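Local coordinates for protein superoxide dismutase [Mn/Fe] (Porphyromonas gingivalis, PDB 1UES) that destroys toxic superoxide radicals by dismuting them to oxygen and hydrogen peroxide, using a manganese or iron ion that is alternately reduced and oxidised, at residues G94-I97 against D98-G102; V182-D185 against I186-S189. The protein carries 1 engineered substitution. All coordinates share one frame; numbering follows the deposited sequence.

Contact 1. Residues G94-I97 against D98-G102; sequences GEAI and DKQFG
Ile97 and Phe101 stand one turn apart at the C-terminal end of the α-helix 91-101, in the C-terminal domain of the iron/manganese superoxide dismutase family. Phe101 sends CG to the side of its own N, with chi1 -70°, and the ring passes beside the backbone of the preceding turn, where Ile97 O lies in the ring plane at its edge, 3.7 Å from CD2. The methyl CG2 of Ile97 meets the same ring atom more loosely, at 4.5 Å from Phe101 CD2. Branched Ile97 suits the buried flank, whereas Phe101, at the helix end, is only partly covered; Phe107 on helix 104-116 touches both, and strand 134-140 brings Leu134 against Ile97 and Ile136 against Phe101. Ala96, a small side chain, touches Leu134 and Tyr191. The Lys99 chain leads out from the surface, and Glu95 and Asp98 also lie on that polar side; Glu95 OE1 and Asp98 OD1 are 4.4 Å apart, probably with mild repulsion. Four successive i to i+4 bonds, from Asp98 N to Gly94 O through Phe101 N to Ile97 O, hold the turns together. Gly102 then leaves the helix with positive phi, 102°, where a CB would collide with the preceding carbonyl. Gly94 O is gripped twice, by Asp98 N at 3.0 Å and by a water that also donates to Asp98 OD2 at 2.7 Å.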
loop_
_atom_site.group_PDB
_atom_site.type_symbol
_atom_site.label_atom_id
_atom_site.label_comp_id
_atom_site.label_asym_id
_atom_site.label_seq_id
_atom_site.Cartn_x
_atom_site.Cartn_y
_atom_site.Cartn_z
ATOM N N GLY A 94 -15.240 -4.820 27.215
ATOM C CA GLY A 94 -16.470 -5.351 26.651
ATOM C C GLY A 94 -17.649 -4.427 26.908
ATOM O O GLY A 94 -18.444 -4.151 26.011
ATOM N N GLU A 95 -17.766 -3.939 28.139
ATOM C CA GLU A 95 -18.848 -3.030 28.487
ATOM C C GLU A 95 -18.706 -1.676 27.783
ATOM O O GLU A 95 -19.709 -1.072 27.400
ATOM C CB GLU A 95 -18.907 -2.842 30.008
ATOM C CG GLU A 95 -19.067 -4.155 30.786
ATOM C CD GLU A 95 -20.491 -4.715 30.761
ATOM O OE1 GLU A 95 -20.810 -5.544 29.872
ATOM O OE2 GLU A 95 -21.299 -4.334 31.640
ATOM N N ALA A 96 -17.469 -1.212 27.600
ATOM C CA ALA A 96 -17.221 0.063 26.935
ATOM C C ALA A 96 -17.632 -0.036 25.465
ATOM O O ALA A 96 -18.191 0.896 24.908
ATOM C CB ALA A 96 -15.739 0.450 27.048
ATOM N N ILE A 97 -17.337 -1.175 24.849
ATOM C CA ILE A 97 -17.693 -1.408 23.452
ATOM C C ILE A 97 -19.224 -1.476 23.318
ATOM O O ILE A 97 -19.799 -0.908 22.387
ATOM C CB ILE A 97 -17.058 -2.738 22.940
ATOM C CG1 ILE A 97 -15.576 -2.510 22.622
ATOM C CG2 ILE A 97 -17.793 -3.250 21.691
ATOM C CD1 ILE A 97 -14.801 -3.779 22.388
ATOM N N ASP A 98 -19.875 -2.180 24.245
ATOM C CA ASP A 98 -21.334 -2.312 24.221
ATOM C C ASP A 98 -21.975 -0.941 24.406
ATOM O O ASP A 98 -22.852 -0.535 23.633
ATOM C CB ASP A 98 -21.809 -3.231 25.350
ATOM C CG ASP A 98 -21.915 -4.691 24.929
ATOM O OD1 ASP A 98 -22.348 -5.514 25.775
ATOM O OD2 ASP A 98 -21.581 -5.026 23.761
ATOM N N LYS A 99 -21.535 -0.214 25.423
ATOM C CA LYS A 99 -22.104 1.102 25.681
ATOM C C LYS A 99 -21.842 2.086 24.554
ATOM O O LYS A 99 -22.740 2.816 24.137
ATOM C CB LYS A 99 -21.572 1.690 26.998
ATOM C CG LYS A 99 -22.352 2.937 27.469
ATOM C CD LYS A 99 -21.840 3.534 28.780
ATOM C CE LYS A 99 -22.621 4.810 29.112
ATOM N NZ LYS A 99 -21.799 5.873 29.794
ATOM N N GLN A 100 -20.624 2.090 24.024
ATOM C CA GLN A 100 -20.282 3.062 22.991
ATOM C C GLN A 100 -20.602 2.708 21.543
ATOM O O GLN A 100 -20.722 3.612 20.708
ATOM C CB GLN A 100 -18.803 3.458 23.150
ATOM C CG GLN A 100 -18.460 3.843 24.595
ATOM C CD GLN A 100 -17.031 4.325 24.789
ATOM O OE1 GLN A 100 -16.419 4.074 25.828
ATOM N NE2 GLN A 100 -16.502 5.022 23.810
ATOM N N PHE A 101 -20.756 1.421 21.230
ATOM C CA PHE A 101 -21.068 1.022 19.859
ATOM C C PHE A 101 -22.394 0.263 19.786
ATOM O O PHE A 101 -22.882 -0.044 18.694
ATOM C CB PHE A 101 -19.956 0.139 19.261
ATOM C CG PHE A 101 -18.671 0.879 18.985
ATOM C CD1 PHE A 101 -18.507 1.600 17.804
ATOM C CD2 PHE A 101 -17.631 0.857 19.913
ATOM C CE1 PHE A 101 -17.319 2.298 17.550
ATOM C CE2 PHE A 101 -16.437 1.552 19.667
ATOM C CZ PHE A 101 -16.285 2.273 18.483
ATOM N N GLY A 102 -22.965 -0.034 20.948
ATOM C CA GLY A 102 -24.219 -0.755 20.998
ATOM C C GLY A 102 -24.023 -2.216 21.337
ATOM O O GLY A 102 -24.588 -2.717 22.315
HETATM O O HOH W 1 -19.005 -5.727 23.757
#

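Contact 2. Residues V182-D185 against I186-S189; sequences VDWD and IVES
Asp183 O takes two backbone donors at the start of helix 184-190: Val187 N, 3.3 Å from Asp183 O, and Ile186 N, whose bond is weak because it is bent to 132°. The Asp183 carboxylate is also used. With CG anti to the backbone N (chi1 -177°), which sets the carboxylate on the carbonyl side, toward the helix that follows, OD2 accepts from Asp185 N at 2.9 Å, on the anti side and somewhat out of the carboxylate plane. A short acidic chain suits this N-cap, since it can satisfy an early N-H of the helix, and its negative charge probably interacts favourably with the helix dipole. Across the carboxylate at about a right angle runs Ile186, whose CD1 rests against OD1. On the buried flank beta-branched Val187 offers its two methyls to two partners: CG2 meets Val182 CG1 at 4.0 Å, while CG1 lies 3.8 Å from Trp184 CZ3, the two side chains running side by side. Val182 CG1 also sits above one face of the indole, near its rim. The broad indole suits this buried flank, where it also meets Leu93, Leu154 and, with ring planes roughly perpendicular, Phe104. On the polar flank Glu188 OE2 is held by Lys90 N, and Lys90 NZ makes a weak, long ion pair with Asp185 OD1. Asp185 OD1 and Glu188 OE1 come within 3.7 Å of each other, their carboxylate planes nearly perpendicular; this may favour protonation of one, though Lys90 would offset the effect. Further along, the short Ser189 side chain lets its hydroxyl reach back to Ile186 O, donating at 2.7 Å. Asp183 with its capping bond to Asp185 N is typical of an N-capped α-helix start.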
loop_
_atom_site.group_PDB
_atom_site.type_symbol
_atom_site.label_atom_id
_atom_site.label_comp_id
_atom_site.label_asym_id
_atom_site.label_seq_id
_atom_site.Cartn_x
_atom_site.Cartn_y
_atom_site.Cartn_z
ATOM N N VAL A 182 -8.047 -12.684 17.516
ATOM C CA VAL A 182 -7.814 -11.622 18.485
ATOM C C VAL A 182 -7.878 -12.192 19.902
ATOM O O VAL A 182 -8.827 -12.891 20.254
ATOM C CB VAL A 182 -8.888 -10.509 18.341
ATOM C CG1 VAL A 182 -8.802 -9.504 19.494
ATOM C CG2 VAL A 182 -8.690 -9.798 17.011
ATOM N N ASP A 183 -6.867 -11.911 20.707
ATOM C CA ASP A 183 -6.880 -12.353 22.101
ATOM C C ASP A 183 -7.401 -11.145 22.878
ATOM O O ASP A 183 -6.666 -10.193 23.134
ATOM C CB ASP A 183 -5.481 -12.714 22.570
ATOM C CG ASP A 183 -5.472 -13.237 23.993
ATOM O OD1 ASP A 183 -4.501 -13.920 24.372
ATOM O OD2 ASP A 183 -6.448 -12.966 24.720
ATOM N N TRP A 184 -8.679 -11.167 23.240
ATOM C CA TRP A 184 -9.234 -10.026 23.951
ATOM C C TRP A 184 -8.619 -9.778 25.325
ATOM O O TRP A 184 -8.709 -8.662 25.836
ATOM C CB TRP A 184 -10.757 -10.139 24.040
ATOM C CG TRP A 184 -11.380 -9.849 22.685
ATOM C CD1 TRP A 184 -11.831 -10.771 21.782
ATOM C CD2 TRP A 184 -11.500 -8.570 22.052
ATOM N NE1 TRP A 184 -12.220 -10.146 20.620
ATOM C CE2 TRP A 184 -12.030 -8.794 20.755
ATOM C CE3 TRP A 184 -11.212 -7.252 22.451
ATOM C CZ2 TRP A 184 -12.278 -7.751 19.852
ATOM C CZ3 TRP A 184 -11.454 -6.202 21.544
ATOM C CH2 TRP A 184 -11.986 -6.468 20.255
ATOM N N ASP A 185 -7.979 -10.788 25.904
ATOM C CA ASP A 185 -7.334 -10.600 27.200
ATOM C C ASP A 185 -6.180 -9.629 27.046
ATOM O O ASP A 185 -5.911 -8.824 27.939
ATOM C CB ASP A 185 -6.822 -11.929 27.742
ATOM C CG ASP A 185 -7.951 -12.870 28.093
ATOM O OD1 ASP A 185 -8.944 -12.390 28.688
ATOM O OD2 ASP A 185 -7.857 -14.073 27.757
ATOM N N ILE A 186 -5.499 -9.698 25.902
ATOM C CA ILE A 186 -4.392 -8.800 25.650
ATOM C C ILE A 186 -4.913 -7.404 25.311
ATOM O O ILE A 186 -4.420 -6.414 25.821
ATOM C CB ILE A 186 -3.493 -9.344 24.523
ATOM C CG1 ILE A 186 -2.897 -10.675 24.984
ATOM C CG2 ILE A 186 -2.417 -8.319 24.132
ATOM C CD1 ILE A 186 -2.397 -11.570 23.885
ATOM N N VAL A 187 -5.925 -7.313 24.456
ATOM C CA VAL A 187 -6.450 -6.003 24.119
ATOM C C VAL A 187 -6.982 -5.329 25.376
ATOM O O VAL A 187 -6.710 -4.156 25.625
ATOM C CB VAL A 187 -7.583 -6.102 23.068
ATOM C CG1 VAL A 187 -8.131 -4.711 22.751
ATOM C CG2 VAL A 187 -7.063 -6.777 21.814
ATOM N N GLU A 188 -7.723 -6.079 26.187
ATOM C CA GLU A 188 -8.290 -5.516 27.410
ATOM C C GLU A 188 -7.195 -4.966 28.306
ATOM O O GLU A 188 -7.369 -3.929 28.940
ATOM C CB GLU A 188 -9.085 -6.575 28.160
ATOM C CG GLU A 188 -10.326 -7.043 27.425
ATOM C CD GLU A 188 -10.771 -8.417 27.881
ATOM O OE1 GLU A 188 -10.218 -8.922 28.896
ATOM O OE2 GLU A 188 -11.674 -8.994 27.235
ATOM N N SER A 189 -6.062 -5.660 28.355
ATOM C CA SER A 189 -4.950 -5.203 29.180
ATOM C C SER A 189 -4.409 -3.840 28.748
ATOM O O SER A 189 -3.851 -3.118 29.557
ATOM C CB SER A 189 -3.805 -6.219 29.156
ATOM O OG SER A 189 -2.982 -5.978 28.024
#

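Overall arrangement
Both contacts are local and neither closes a long loop: contact 1 spans the last turns of helix 91-101, contact 2 the first turns of helix 184-190. They follow in series, without nesting or crossing. Between them the chain makes helix 104-116, the three-stranded antiparallel sheet and the metal ligands Asp157 and His161. The fold then brings the two helices together, with Ile97 CD1 4.2 Å from Trp184 CZ3. Contact 1 rests on strand 134-140 and contact 2 on strand 151-157, the two outer strands of the sheet, so the touching helices join parts of the C-terminal domain far apart in sequence.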